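Local coordinates for periplasmic binding protein/LacI transcriptional regulator (Brachyspira murdochii, PDB 4KQC) that probably binds a carbohydrate or related small solute as the periplasmic receptor of an ABC transporter, at residues A[57-62]-A[79-84]. Numbering follows the deposited sequence.
Sequences SEINKN and IKRIKE
The side chain of Arg81 sets out with CG trans to the backbone N (chi1 -174°) and then bends at chi3, which carries the guanidinium across to Ile59 and Asn60; in Asn60, CG lies beside the backbone N, turning OD1 toward the edge of that guanidinium. The carbonyl oxygen takes two N-H groups of unequal quality. Arg81 NH2 to Asn60 OD1 measures 2.7 Å, with the donor almost in line with the C=O bond and the oxygen close to the guanidinium plane, whereas the bond from Arg81 NH1 to Asn60 OD1 is weak at 3.1 Å, bent to 131° at the hydrogen. The amide plane is turned 54° from that of the guanidinium. Over one guanidinium face sits the methyl Ile59 CG2, displaced toward the rim and 3.6 Å from Arg81 NH2. The two segments belong to helices 48-60 and 76-84, successive helices of the alpha/beta lobe with the parallel sheet, in a two-lobed periplasmic binding protein; strand 66-68 lies between them in sequence. On the sheet side of the polar pair, the other branch of Ile59 packs against Ile82, Ile59 CD1 to Ile82 CG1 at 3.5 Å, the side chains crossing at about a right angle. Both isoleucines also touch Ile66 of that strand, so the helix pair and the sheet share this apolar cluster. NH1 of Arg81 has a second partner in Asp56, a salt bridge that, with the Asn60 bonds, probably limits the turning of the guanidinium. A leucine in place of Arg81 would probably leave Asn60 OD1 without these two donors and Asp56 without this cationic mate.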
ATOM      1  N   SER A  57      10.542 -12.683  21.224  1.00 11.01           N
ATOM      2  CA  SER A  57       9.719 -13.467  22.122  0.50 11.57           C
ATOM      3  C   SER A  57       9.057 -14.665  21.427  1.00 10.89           C
ATOM      4  O   SER A  57       9.022 -15.766  21.961  1.00 11.45           O
ATOM      5  CB  SER A  57       8.712 -12.525  22.826  0.50 11.44           C
ATOM      6  OG  SER A  57       9.400 -11.660  23.770  0.50 12.85           O
ATOM      7  N   GLU A  58       8.573 -14.481  20.200  1.00 11.37           N
ATOM      8  CA  GLU A  58       7.958 -15.536  19.458  1.00 11.34           C
ATOM      9  C   GLU A  58       9.011 -16.577  18.989  1.00 10.43           C
ATOM     10  O   GLU A  58       8.730 -17.772  19.003  1.00 11.11           O
ATOM     11  CB  GLU A  58       7.182 -14.952  18.251  1.00 12.03           C
ATOM     12  CG  GLU A  58       5.932 -14.183  18.641  1.00 13.70           C
ATOM     13  CD  GLU A  58       4.924 -15.041  19.411  1.00 15.69           C
ATOM     14  OE1 GLU A  58       4.594 -16.114  18.918  1.00 17.09           O
ATOM     15  OE2 GLU A  58       4.523 -14.730  20.577  1.00 19.71           O
ATOM     16  N   ILE A  59      10.181 -16.116  18.588  1.00 10.14           N
ATOM     17  CA  ILE A  59      11.239 -17.034  18.172  1.00 10.44           C
ATOM     18  C   ILE A  59      11.562 -17.971  19.357  1.00 10.94           C
ATOM     19  O   ILE A  59      11.755 -19.181  19.200  1.00 10.98           O
ATOM     20  CB  ILE A  59      12.498 -16.266  17.736  1.00 10.34           C
ATOM     21  CG1 ILE A  59      12.263 -15.489  16.453  1.00 10.25           C
ATOM     22  CG2 ILE A  59      13.645 -17.253  17.556  1.00 10.80           C
ATOM     23  CD1 ILE A  59      13.310 -14.471  16.130  1.00 10.37           C
ATOM     24  N   ASN A  60      11.671 -17.399  20.536  1.00 11.81           N
ATOM     25  CA  ASN A  60      11.988 -18.152  21.713  1.00 13.41           C
ATOM     26  C   ASN A  60      11.030 -19.276  22.064  1.00 13.64           C
ATOM     27  O   ASN A  60      11.411 -20.237  22.775  1.00 14.99           O
ATOM     28  CB  ASN A  60      12.116 -17.206  22.930  1.00 13.54           C
ATOM     29  CG  ASN A  60      13.277 -16.253  22.854  1.00 16.37           C
ATOM     30  OD1 ASN A  60      14.156 -16.403  22.047  1.00 19.96           O
ATOM     31  ND2 ASN A  60      13.227 -15.219  23.660  1.00 20.51           N
ATOM     32  N   LYS A  61       9.777 -19.183  21.596  1.00 12.35           N
ATOM     33  CA  LYS A  61       8.755 -20.233  21.743  1.00 12.99           C
ATOM     34  C   LYS A  61       8.944 -21.494  20.912  1.00 12.23           C
ATOM     35  O   LYS A  61       8.145 -22.476  21.063  1.00 12.49           O
ATOM     36  CB  LYS A  61       7.375 -19.660  21.457  1.00 13.74           C
ATOM     37  CG  LYS A  61       6.991 -18.533  22.415  1.00 15.64           C
ATOM     38  CD  LYS A  61       5.577 -18.035  22.099  1.00 17.56           C
ATOM     39  CE  LYS A  61       5.124 -16.959  23.052  1.00 20.64           C
ATOM     40  NZ  LYS A  61       3.794 -16.437  22.648  1.00 22.98           N
ATOM     41  N   ASN A  62       9.955 -21.471  20.037  1.00 12.12           N
ATOM     42  CA  ASN A  62      10.170 -22.519  19.063  1.00 13.05           C
ATOM     43  C   ASN A  62       8.894 -22.883  18.302  1.00 12.49           C
ATOM     44  O   ASN A  62       8.478 -24.030  18.334  1.00 14.06           O
ATOM     45  CB  ASN A  62      10.748 -23.747  19.753  1.00 13.51           C
ATOM     46  CG  ASN A  62      12.137 -23.478  20.263  1.00 14.91           C
ATOM     47  OD1 ASN A  62      12.981 -22.936  19.509  1.00 14.73           O
ATOM     48  ND2 ASN A  62      12.398 -23.771  21.575  1.00 16.79           N
ATOM     49  N   ILE A  79      16.141 -12.289  12.111  1.00 10.70           N
ATOM     50  CA  ILE A  79      16.057 -13.154  10.929  1.00 11.53           C
ATOM     51  C   ILE A  79      17.257 -14.110  10.897  1.00 10.80           C
ATOM     52  O   ILE A  79      17.132 -15.316  10.611  1.00 12.00           O
ATOM     53  CB  ILE A  79      15.940 -12.324   9.647  1.00 11.44           C
ATOM     54  CG1 ILE A  79      14.629 -11.598   9.617  1.00 11.26           C
ATOM     55  CG2 ILE A  79      16.113 -13.204   8.396  1.00 12.38           C
ATOM     56  CD1 ILE A  79      14.634 -10.438   8.666  1.00 11.55           C
ATOM     57  N   LYS A  80      18.417 -13.617  11.290  1.00 11.66           N
ATOM     58  CA  LYS A  80      19.596 -14.474  11.405  1.00 12.36           C
ATOM     59  C   LYS A  80      19.372 -15.611  12.362  1.00 11.27           C
ATOM     60  O   LYS A  80      19.743 -16.793  12.084  1.00 11.43           O
ATOM     61  CB  LYS A  80      20.844 -13.638  11.789  1.00 13.67           C
ATOM     62  CG  LYS A  80      22.081 -14.481  11.810  1.00 16.59           C
ATOM     63  CD  LYS A  80      23.290 -13.608  11.601  1.00 20.30           C
ATOM     64  CE  LYS A  80      24.547 -14.409  11.797  1.00 25.65           C
ATOM     65  NZ  LYS A  80      25.695 -13.458  11.798  1.00 29.40           N
ATOM     66  N   ARG A  81      18.763 -15.315  13.518  1.00 11.37           N
ATOM     67  CA  ARG A  81      18.450 -16.366  14.510  1.00 11.32           C
ATOM     68  C   ARG A  81      17.422 -17.380  13.979  1.00 11.85           C
ATOM     69  O   ARG A  81      17.554 -18.578  14.193  1.00 10.91           O
ATOM     70  CB  ARG A  81      18.095 -15.691  15.889  1.00 12.87           C
ATOM     71  CG  ARG A  81      17.889 -16.609  17.081  1.00 13.47           C
ATOM     72  CD  ARG A  81      18.166 -15.877  18.397  1.00 15.37           C
ATOM     73  NE  ARG A  81      17.070 -15.019  18.755  1.00 15.73           N
ATOM     74  CZ  ARG A  81      16.072 -15.359  19.572  1.00 17.06           C
ATOM     75  NH1 ARG A  81      15.056 -14.504  19.786  1.00 17.04           N
ATOM     76  NH2 ARG A  81      16.035 -16.560  20.125  1.00 17.58           N
ATOM     77  N   ILE A  82      16.389 -16.865  13.357  1.00  9.76           N
ATOM     78  CA  ILE A  82      15.356 -17.732  12.705  1.00 10.19           C
ATOM     79  C   ILE A  82      16.038 -18.710  11.764  1.00 10.37           C
ATOM     80  O   ILE A  82      15.722 -19.910  11.732  1.00  9.98           O
ATOM     81  CB  ILE A  82      14.296 -16.863  12.005  1.00 10.16           C
ATOM     82  CG1 ILE A  82      13.360 -16.190  13.031  1.00 10.28           C
ATOM     83  CG2 ILE A  82      13.515 -17.722  11.026  1.00 10.86           C
ATOM     84  CD1 ILE A  82      12.493 -15.064  12.458  1.00 10.79           C
ATOM     85  N   LYS A  83      16.946 -18.180  10.949  1.00 11.15           N
ATOM     86  CA  LYS A  83      17.665 -18.999   9.942  1.00 11.90           C
ATOM     87  C   LYS A  83      18.463 -20.085  10.645  1.00 11.55           C
ATOM     88  O   LYS A  83      18.351 -21.262  10.311  1.00 11.44           O
ATOM     89  CB  LYS A  83      18.534 -18.131   9.042  1.00 12.72           C
ATOM     90  CG  LYS A  83      19.140 -18.924   7.898  1.00 14.84           C
ATOM     91  CD  LYS A  83      20.095 -18.076   7.102  1.00 17.00           C
ATOM     92  CE  LYS A  83      20.262 -18.738   5.757  1.00 19.88           C
ATOM     93  NZ  LYS A  83      21.216 -18.013   4.901  1.00 21.53           N
ATOM     94  N   GLU A  84      19.207 -19.709  11.698  1.00 12.09           N
ATOM     95  CA  GLU A  84      19.970 -20.696  12.440  1.00 11.99           C
ATOM     96  C   GLU A  84      19.132 -21.784  13.090  1.00 12.30           C
ATOM     97  O   GLU A  84      19.495 -22.964  13.064  1.00 13.08           O
ATOM     98  CB  GLU A  84      20.774 -19.948  13.498  1.00 12.76           C
ATOM     99  CG  GLU A  84      21.787 -20.830  14.235  1.00 13.75           C
ATOM    100  CD  GLU A  84      21.242 -21.622  15.399  1.00 16.08           C
ATOM    101  OE1 GLU A  84      20.131 -21.315  15.888  1.00 16.82           O
ATOM    102  OE2 GLU A  84      21.980 -22.561  15.840  1.00 17.24           O
TER